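Local coordinates for protein ureidoglycolate hydrolase (Arabidopsis thaliana, PDB 4PXE) that hydrolyses (S)-ureidoglycolate to glyoxylate, ammonium and carbon dioxide as a manganese-dependent homodimer of the M20 peptidase family, completing purine breakdown in plants, at residues V224-V236 against R307-I321. Numbering follows the deposited sequence.
Sequences VVTAIAAPASLKV and RDIDEARRNTVIKKI. With GLV (glyoxylic acid), chain E.
Ala230 pairs with Asp308 in a short antiparallel ladder. Ala230 N donates to Asp308 O at 2.9 Å, and the return bond from Asp308 N to Ala230 O is weak. The tight part lies beside this pair, under helix 311-321. Arg314 bends at chi2 (-91°) and chi3, which lays CD on Ala232 CB (3.7 Å) and brings NH1 to 3.4 Å from Ala230 CB. NE and NH2 both donate to Asn315 OD1, from one face of the amide, and NH1 hydrogen-bonds Asp345 O. Shortening Arg314 to an alanine is likely to open a gap over Ala230 and Ala232 and leave Asp345 O without this donor. Farther along, Ile318 CD1 meets Ala232 CB at 3.6 Å, and Leu234 CD1 meets Ile321 CG2 at 3.7 Å. The Ile309 end is looser and partly exposed: only its CD1 reaches back, to Ala229 CA at 3.8 Å. Arg307 leaves by the other face, beside Pro231. It is extended from CG to NE; NH1 donates to glyoxylate O2 and NH2 to O3, the second bond 2.7 Å long. Asp305 pairs with its NE, and Asn294 of the second subunit also holds the ligand. Strand 230-236 and helix segment 311-321 run nearly parallel (14°) within the dimerization region, with strand 335-344 next to strand 222-239 and also touching Arg314 and Ile318.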
ATOM      1  N   VAL A 224      12.903 -33.763  15.272  1.00 14.37           N
ATOM      2  CA  VAL A 224      14.334 -33.523  15.319  1.00 15.58           C
ATOM      3  C   VAL A 224      14.752 -33.048  13.939  1.00 13.22           C
ATOM      4  O   VAL A 224      14.691 -33.799  12.965  1.00 14.81           O
ATOM      5  CB  VAL A 224      15.095 -34.788  15.740  1.00 15.76           C
ATOM      6  CG1 VAL A 224      16.592 -34.542  15.717  1.00 17.12           C
ATOM      7  CG2 VAL A 224      14.630 -35.246  17.124  1.00 16.88           C
ATOM      8  N   VAL A 225      15.119 -31.774  13.844  1.00 14.05           N
ATOM      9  CA  VAL A 225      15.309 -31.150  12.536  1.00 14.32           C
ATOM     10  C   VAL A 225      16.682 -31.486  11.959  1.00 13.59           C
ATOM     11  O   VAL A 225      17.702 -31.286  12.616  1.00 17.14           O
ATOM     12  CB  VAL A 225      15.138 -29.625  12.633  1.00 13.98           C
ATOM     13  CG1 VAL A 225      15.464 -28.945  11.297  1.00 14.79           C
ATOM     14  CG2 VAL A 225      13.726 -29.296  13.085  1.00 14.78           C
ATOM     15  N   THR A 226      16.704 -31.974  10.724  1.00 14.48           N
ATOM     16  CA  THR A 226      17.960 -32.423  10.124  1.00 15.95           C
ATOM     17  C   THR A 226      18.546 -31.452   9.095  1.00 17.95           C
ATOM     18  O   THR A 226      19.726 -31.526   8.761  1.00 16.38           O
ATOM     19  CB  THR A 226      17.783 -33.788   9.447  1.00 16.91           C
ATOM     20  OG1 THR A 226      16.875 -33.660   8.351  1.00 19.21           O
ATOM     21  CG2 THR A 226      17.236 -34.824  10.438  1.00 19.37           C
ATOM     22  N   ALA A 227      17.720 -30.546   8.585  1.00 14.73           N
ATOM     23  CA  ALA A 227      18.164 -29.602   7.573  1.00 14.29           C
ATOM     24  C   ALA A 227      17.155 -28.470   7.493  1.00 14.79           C
ATOM     25  O   ALA A 227      16.013 -28.619   7.921  1.00 14.87           O
ATOM     26  CB  ALA A 227      18.287 -30.293   6.213  1.00 17.23           C
ATOM     27  N   ILE A 228      17.596 -27.348   6.941  1.00 14.99           N
ATOM     28  CA  ILE A 228      16.746 -26.181   6.734  1.00 13.92           C
ATOM     29  C   ILE A 228      16.785 -25.836   5.246  1.00 15.50           C
ATOM     30  O   ILE A 228      17.865 -25.740   4.667  1.00 17.03           O
ATOM     31  CB  ILE A 228      17.264 -24.978   7.549  1.00 13.18           C
ATOM     32  CG1 ILE A 228      17.233 -25.287   9.052  1.00 15.54           C
ATOM     33  CG2 ILE A 228      16.447 -23.711   7.213  1.00 14.79           C
ATOM     34  CD1 ILE A 228      17.894 -24.224   9.909  1.00 15.57           C
ATOM     35  N   ALA A 229      15.614 -25.644   4.635  1.00 14.08           N
ATOM     36  CA  ALA A 229      15.514 -25.341   3.206  1.00 15.66           C
ATOM     37  C   ALA A 229      16.202 -24.029   2.828  1.00 15.56           C
ATOM     38  O   ALA A 229      16.422 -23.155   3.673  1.00 15.41           O
ATOM     39  CB  ALA A 229      14.053 -25.338   2.771  1.00 15.75           C
ATOM     40  N   ALA A 230      16.551 -23.918   1.545  1.00 15.39           N
ATOM     41  CA  ALA A 230      17.328 -22.800   1.021  1.00 15.75           C
ATOM     42  C   ALA A 230      16.435 -21.623   0.623  1.00 14.09           C
ATOM     43  O   ALA A 230      15.641 -21.736  -0.312  1.00 15.67           O
ATOM     44  CB  ALA A 230      18.118 -23.262  -0.187  1.00 16.44           C
ATOM     45  N   PRO A 231      16.574 -20.494   1.331  1.00 12.82           N
ATOM     46  CA  PRO A 231      15.666 -19.369   1.080  1.00 13.70           C
ATOM     47  C   PRO A 231      16.257 -18.277   0.190  1.00 15.45           C
ATOM     48  O   PRO A 231      17.456 -17.995   0.246  1.00 15.51           O
ATOM     49  CB  PRO A 231      15.456 -18.808   2.486  1.00 15.25           C
ATOM     50  CG  PRO A 231      16.809 -19.017   3.150  1.00 15.03           C
ATOM     51  CD  PRO A 231      17.386 -20.284   2.542  1.00 15.21           C
ATOM     52  N   ALA A 232      15.398 -17.658  -0.615  1.00 14.19           N
ATOM     53  CA  ALA A 232      15.800 -16.487  -1.393  1.00 15.36           C
ATOM     54  C   ALA A 232      14.694 -15.445  -1.417  1.00 13.01           C
ATOM     55  O   ALA A 232      13.519 -15.769  -1.235  1.00 14.45           O
ATOM     56  CB  ALA A 232      16.175 -16.882  -2.823  1.00 17.09           C
ATOM     57  N   SER A 233      15.069 -14.194  -1.653  1.00 13.82           N
ATOM     58  CA  SER A 233      14.060 -13.163  -1.849  1.00 13.90           C
ATOM     59  C   SER A 233      14.519 -12.153  -2.892  1.00 14.90           C
ATOM     60  O   SER A 233      15.717 -11.908  -3.057  1.00 16.18           O
ATOM     61  CB  SER A 233      13.687 -12.472  -0.540  1.00 16.95           C
ATOM     62  OG  SER A 233      14.685 -11.571  -0.136  1.00 18.80           O
ATOM     63  N   LEU A 234      13.544 -11.600  -3.606  1.00 14.04           N
ATOM     64  CA  LEU A 234      13.789 -10.692  -4.712  1.00 14.80           C
ATOM     65  C   LEU A 234      12.944  -9.434  -4.537  1.00 16.94           C
ATOM     66  O   LEU A 234      11.819  -9.501  -4.043  1.00 17.11           O
ATOM     67  CB  LEU A 234      13.368 -11.353  -6.028  1.00 17.38           C
ATOM     68  CG  LEU A 234      13.680 -12.826  -6.303  1.00 18.19           C
ATOM     69  CD1 LEU A 234      13.044 -13.275  -7.606  1.00 24.54           C
ATOM     70  CD2 LEU A 234      15.180 -13.024  -6.359  1.00 23.66           C
ATOM     71  N   LYS A 235      13.496  -8.296  -4.945  1.00 15.98           N
ATOM     72  CA  LYS A 235      12.736  -7.054  -5.069  1.00 15.35           C
ATOM     73  C   LYS A 235      12.714  -6.657  -6.536  1.00 15.82           C
ATOM     74  O   LYS A 235      13.760  -6.611  -7.184  1.00 15.48           O
ATOM     75  CB  LYS A 235      13.407  -5.929  -4.289  1.00 20.63           C
ATOM     76  CG  LYS A 235      13.064  -5.865  -2.822  1.00 28.05           C
ATOM     77  CD  LYS A 235      13.174  -4.427  -2.316  1.00 35.01           C
ATOM     78  CE  LYS A 235      14.598  -3.894  -2.434  1.00 37.66           C
ATOM     79  NZ  LYS A 235      14.693  -2.478  -1.960  1.00 37.75           N
ATOM     80  N   VAL A 236      11.528  -6.347  -7.055  1.00 14.17           N
ATOM     81  CA  VAL A 236      11.369  -6.004  -8.458  1.00 13.16           C
ATOM     82  C   VAL A 236      10.533  -4.746  -8.590  1.00 15.75           C
ATOM     83  O   VAL A 236       9.513  -4.587  -7.910  1.00 15.40           O
ATOM     84  CB  VAL A 236      10.692  -7.151  -9.235  1.00 15.22           C
ATOM     85  CG1 VAL A 236      10.585  -6.822 -10.714  1.00 18.17           C
ATOM     86  CG2 VAL A 236      11.469  -8.457  -9.036  1.00 17.67           C
ATOM     87  N   ARG A 307      11.742 -20.584  -2.261  1.00 13.88           N
ATOM     88  CA  ARG A 307      12.582 -21.530  -1.510  1.00 12.38           C
ATOM     89  C   ARG A 307      12.440 -22.941  -2.043  1.00 13.74           C
ATOM     90  O   ARG A 307      11.466 -23.276  -2.710  1.00 15.22           O
ATOM     91  CB  ARG A 307      12.212 -21.558  -0.009  1.00 14.45           C
ATOM     92  CG  ARG A 307      11.718 -20.223   0.550  1.00 15.14           C
ATOM     93  CD  ARG A 307      11.330 -20.330   2.003  1.00 14.33           C
ATOM     94  NE  ARG A 307      10.626 -19.112   2.398  1.00 13.59           N
ATOM     95  CZ  ARG A 307      10.360 -18.778   3.658  1.00 12.92           C
ATOM     96  NH1 ARG A 307      10.719 -19.585   4.656  1.00 12.87           N
ATOM     97  NH2 ARG A 307       9.714 -17.652   3.931  1.00 13.77           N
ATOM     98  N   ASP A 308      13.433 -23.774  -1.713  1.00 14.75           N
ATOM     99  CA  ASP A 308      13.368 -25.211  -1.975  1.00 16.28           C
ATOM    100  C   ASP A 308      14.400 -25.866  -1.062  1.00 14.36           C
ATOM    101  O   ASP A 308      15.390 -25.241  -0.698  1.00 15.52           O
ATOM    102  CB  ASP A 308      13.695 -25.508  -3.450  1.00 16.43           C
ATOM    103  CG  ASP A 308      13.198 -26.880  -3.921  1.00 19.16           C
ATOM    104  OD1 ASP A 308      13.260 -27.873  -3.148  1.00 20.84           O
ATOM    105  OD2 ASP A 308      12.753 -26.974  -5.089  1.00 19.53           O
ATOM    106  N   ILE A 309      14.178 -27.124  -0.707  1.00 16.98           N
ATOM    107  CA  ILE A 309      15.197 -27.874   0.020  1.00 18.94           C
ATOM    108  C   ILE A 309      16.385 -28.120  -0.913  1.00 20.13           C
ATOM    109  O   ILE A 309      17.532 -28.174  -0.466  1.00 22.02           O
ATOM    110  CB  ILE A 309      14.637 -29.191   0.614  1.00 18.92           C
ATOM    111  CG1 ILE A 309      15.694 -29.887   1.487  1.00 20.88           C
ATOM    112  CG2 ILE A 309      14.141 -30.120  -0.485  1.00 21.32           C
ATOM    113  CD1 ILE A 309      16.260 -29.023   2.612  1.00 23.48           C
ATOM    114  N   ASP A 310      16.098 -28.215  -2.212  1.00 17.39           N
ATOM    115  CA  ASP A 310      17.128 -28.372  -3.238  1.00 18.52           C
ATOM    116  C   ASP A 310      17.563 -27.013  -3.795  1.00 19.53           C
ATOM    117  O   ASP A 310      16.773 -26.311  -4.445  1.00 18.47           O
ATOM    118  CB  ASP A 310      16.616 -29.259  -4.370  1.00 20.39           C
ATOM    119  CG  ASP A 310      17.716 -29.666  -5.324  1.00 25.75           C
ATOM    120  OD1 ASP A 310      18.016 -28.892  -6.248  1.00 24.42           O
ATOM    121  OD2 ASP A 310      18.299 -30.755  -5.131  1.00 32.60           O
ATOM    122  N   GLU A 311      18.812 -26.648  -3.537  1.00 19.42           N
ATOM    123  CA  GLU A 311      19.343 -25.334  -3.903  1.00 19.28           C
ATOM    124  C   GLU A 311      19.316 -25.085  -5.414  1.00 22.26           C
ATOM    125  O   GLU A 311      18.889 -24.021  -5.875  1.00 19.20           O
ATOM    126  CB  GLU A 311      20.764 -25.175  -3.356  1.00 22.37           C
ATOM    127  CG  GLU A 311      21.339 -23.767  -3.448  1.00 23.90           C
ATOM    128  CD  GLU A 311      22.704 -23.652  -2.772  1.00 27.06           C
ATOM    129  OE1 GLU A 311      23.229 -24.686  -2.307  1.00 30.57           O
ATOM    130  OE2 GLU A 311      23.248 -22.531  -2.702  1.00 32.80           O
ATOM    131  N   ALA A 312      19.743 -26.073  -6.189  1.00 19.92           N
ATOM    132  CA  ALA A 312      19.751 -25.936  -7.644  1.00 21.70           C
ATOM    133  C   ALA A 312      18.351 -25.704  -8.230  1.00 19.78           C
ATOM    134  O   ALA A 312      18.172 -24.877  -9.136  1.00 20.25           O
ATOM    135  CB  ALA A 312      20.413 -27.165  -8.291  1.00 23.78           C
ATOM    136  N   ARG A 313      17.362 -26.430  -7.722  1.00 20.64           N
ATOM    137  CA  ARG A 313      15.983 -26.279  -8.173  1.00 20.93           C
ATOM    138  C   ARG A 313      15.474 -24.869  -7.847  1.00 19.48           C
ATOM    139  O   ARG A 313      14.816 -24.221  -8.675  1.00 19.26           O
ATOM    140  CB  ARG A 313      15.107 -27.327  -7.494  1.00 22.17           C
ATOM    141  CG  ARG A 313      13.899 -27.771  -8.285  1.00 25.55           C
ATOM    142  CD  ARG A 313      13.486 -29.176  -7.880  1.00 22.11           C
ATOM    143  NE  ARG A 313      13.356 -29.310  -6.430  1.00 23.39           N
ATOM    144  CZ  ARG A 313      13.402 -30.465  -5.771  1.00 24.98           C
ATOM    145  NH1 ARG A 313      13.571 -31.606  -6.430  1.00 27.05           N
ATOM    146  NH2 ARG A 313      13.276 -30.482  -4.450  1.00 21.71           N
ATOM    147  N   ARG A 314      15.795 -24.404  -6.641  1.00 20.00           N
ATOM    148  CA  ARG A 314      15.466 -23.046  -6.193  1.00 19.19           C
ATOM    149  C   ARG A 314      16.067 -22.010  -7.145  1.00 17.40           C
ATOM    150  O   ARG A 314      15.378 -21.095  -7.604  1.00 18.43           O
ATOM    151  CB  ARG A 314      16.003 -22.837  -4.774  1.00 19.14           C
ATOM    152  CG  ARG A 314      15.409 -21.669  -3.981  1.00 21.00           C
ATOM    153  CD  ARG A 314      16.178 -20.366  -4.131  1.00 20.56           C
ATOM    154  NE  ARG A 314      17.632 -20.508  -4.165  1.00 17.76           N
ATOM    155  CZ  ARG A 314      18.433 -20.436  -3.106  1.00 17.51           C
ATOM    156  NH1 ARG A 314      17.943 -20.263  -1.882  1.00 17.45           N
ATOM    157  NH2 ARG A 314      19.747 -20.556  -3.267  1.00 21.45           N
ATOM    158  N   ASN A 315      17.353 -22.159  -7.442  1.00 18.04           N
ATOM    159  CA  ASN A 315      18.054 -21.230  -8.321  1.00 19.66           C
ATOM    160  C   ASN A 315      17.474 -21.183  -9.727  1.00 18.85           C
ATOM    161  O   ASN A 315      17.429 -20.113 -10.330  1.00 19.85           O
ATOM    162  CB  ASN A 315      19.557 -21.547  -8.356  1.00 21.33           C
ATOM    163  CG  ASN A 315      20.241 -21.257  -7.036  1.00 22.43           C
ATOM    164  OD1 ASN A 315      19.665 -20.610  -6.155  1.00 21.35           O
ATOM    165  ND2 ASN A 315      21.484 -21.719  -6.889  1.00 22.93           N
ATOM    166  N   THR A 316      17.024 -22.327 -10.240  1.00 18.64           N
ATOM    167  CA  THR A 316      16.361 -22.382 -11.543  1.00 19.10           C
ATOM    168  C   THR A 316      15.097 -21.523 -11.531  1.00 17.13           C
ATOM    169  O   THR A 316      14.812 -20.819 -12.496  1.00 18.37           O
ATOM    170  CB  THR A 316      16.032 -23.827 -11.965  1.00 21.03           C
ATOM    171  OG1 THR A 316      17.256 -24.539 -12.203  1.00 22.99           O
ATOM    172  CG2 THR A 316      15.182 -23.862 -13.228  1.00 21.34           C
ATOM    173  N   VAL A 317      14.363 -21.550 -10.425  1.00 17.70           N
ATOM    174  CA  VAL A 317      13.170 -20.714 -10.307  1.00 18.40           C
ATOM    175  C   VAL A 317      13.550 -19.238 -10.372  1.00 14.91           C
ATOM    176  O   VAL A 317      12.902 -18.459 -11.091  1.00 15.92           O
ATOM    177  CB  VAL A 317      12.378 -21.007  -9.013  1.00 16.85           C
ATOM    178  CG1 VAL A 317      11.238 -20.014  -8.857  1.00 16.35           C
ATOM    179  CG2 VAL A 317      11.819 -22.420  -9.036  1.00 19.66           C
ATOM    180  N   ILE A 318      14.591 -18.846  -9.642  1.00 16.32           N
ATOM    181  CA  ILE A 318      15.064 -17.460  -9.660  1.00 16.61           C
ATOM    182  C   ILE A 318      15.475 -17.016 -11.069  1.00 17.72           C
ATOM    183  O   ILE A 318      15.107 -15.930 -11.513  1.00 16.99           O
ATOM    184  CB  ILE A 318      16.238 -17.250  -8.692  1.00 16.78           C
ATOM    185  CG1 ILE A 318      15.800 -17.499  -7.248  1.00 18.46           C
ATOM    186  CG2 ILE A 318      16.822 -15.843  -8.835  1.00 18.41           C
ATOM    187  CD1 ILE A 318      16.959 -17.493  -6.277  1.00 18.99           C
ATOM    188  N   LYS A 319      16.234 -17.849 -11.772  1.00 17.73           N
ATOM    189  CA  LYS A 319      16.636 -17.517 -13.144  1.00 19.19           C
ATOM    190  C   LYS A 319      15.426 -17.310 -14.051  1.00 18.74           C
ATOM    191  O   LYS A 319      15.391 -16.365 -14.855  1.00 20.15           O
ATOM    192  CB  LYS A 319      17.545 -18.606 -13.721  1.00 21.25           C
ATOM    193  CG  LYS A 319      18.811 -18.841 -12.919  1.00 31.31           C
ATOM    194  CD  LYS A 319      19.824 -19.667 -13.703  1.00 38.37           C
ATOM    195  CE  LYS A 319      20.880 -20.280 -12.786  1.00 37.91           C
ATOM    196  NZ  LYS A 319      20.398 -21.553 -12.172  1.00 40.37           N
ATOM    197  N   LYS A 320      14.428 -18.185 -13.935  1.00 16.72           N
ATOM    198  CA  LYS A 320      13.222 -18.076 -14.747  1.00 17.48           C
ATOM    199  C   LYS A 320      12.446 -16.810 -14.399  1.00 15.98           C
ATOM    200  O   LYS A 320      11.893 -16.166 -15.285  1.00 17.16           O
ATOM    201  CB  LYS A 320      12.311 -19.293 -14.581  1.00 18.88           C
ATOM    202  CG  LYS A 320      12.877 -20.606 -15.132  1.00 20.50           C
ATOM    203  CD  LYS A 320      11.907 -21.730 -14.842  1.00 21.82           C
ATOM    204  CE  LYS A 320      12.289 -23.028 -15.540  1.00 20.86           C
ATOM    205  NZ  LYS A 320      11.278 -24.068 -15.190  1.00 21.29           N
ATOM    206  N   ILE A 321      12.405 -16.454 -13.120  1.00 16.86           N
ATOM    207  CA  ILE A 321      11.717 -15.225 -12.725  1.00 17.09           C
ATOM    208  C   ILE A 321      12.391 -13.999 -13.352  1.00 17.35           C
ATOM    209  O   ILE A 321      11.709 -13.092 -13.844  1.00 16.57           O
ATOM    210  CB  ILE A 321      11.626 -15.086 -11.194  1.00 15.80           C
ATOM    211  CG1 ILE A 321      10.670 -16.148 -10.638  1.00 15.00           C
ATOM    212  CG2 ILE A 321      11.148 -13.678 -10.802  1.00 16.90           C
ATOM    213  CD1 ILE A 321      10.739 -16.311  -9.133  1.00 15.53           C
TER
HETATM  214  C1  GLV E 503      10.680 -16.628   8.610  1.00 15.82           C
HETATM  215  O1  GLV E 503      11.454 -17.381   9.479  1.00 16.76           O
HETATM  216  C2  GLV E 503      10.279 -17.349   7.371  1.00 13.91           C
HETATM  217  O2  GLV E 503      10.652 -18.555   7.212  1.00 13.73           O
HETATM  218  O3  GLV E 503       9.573 -16.757   6.502  1.00 14.59           O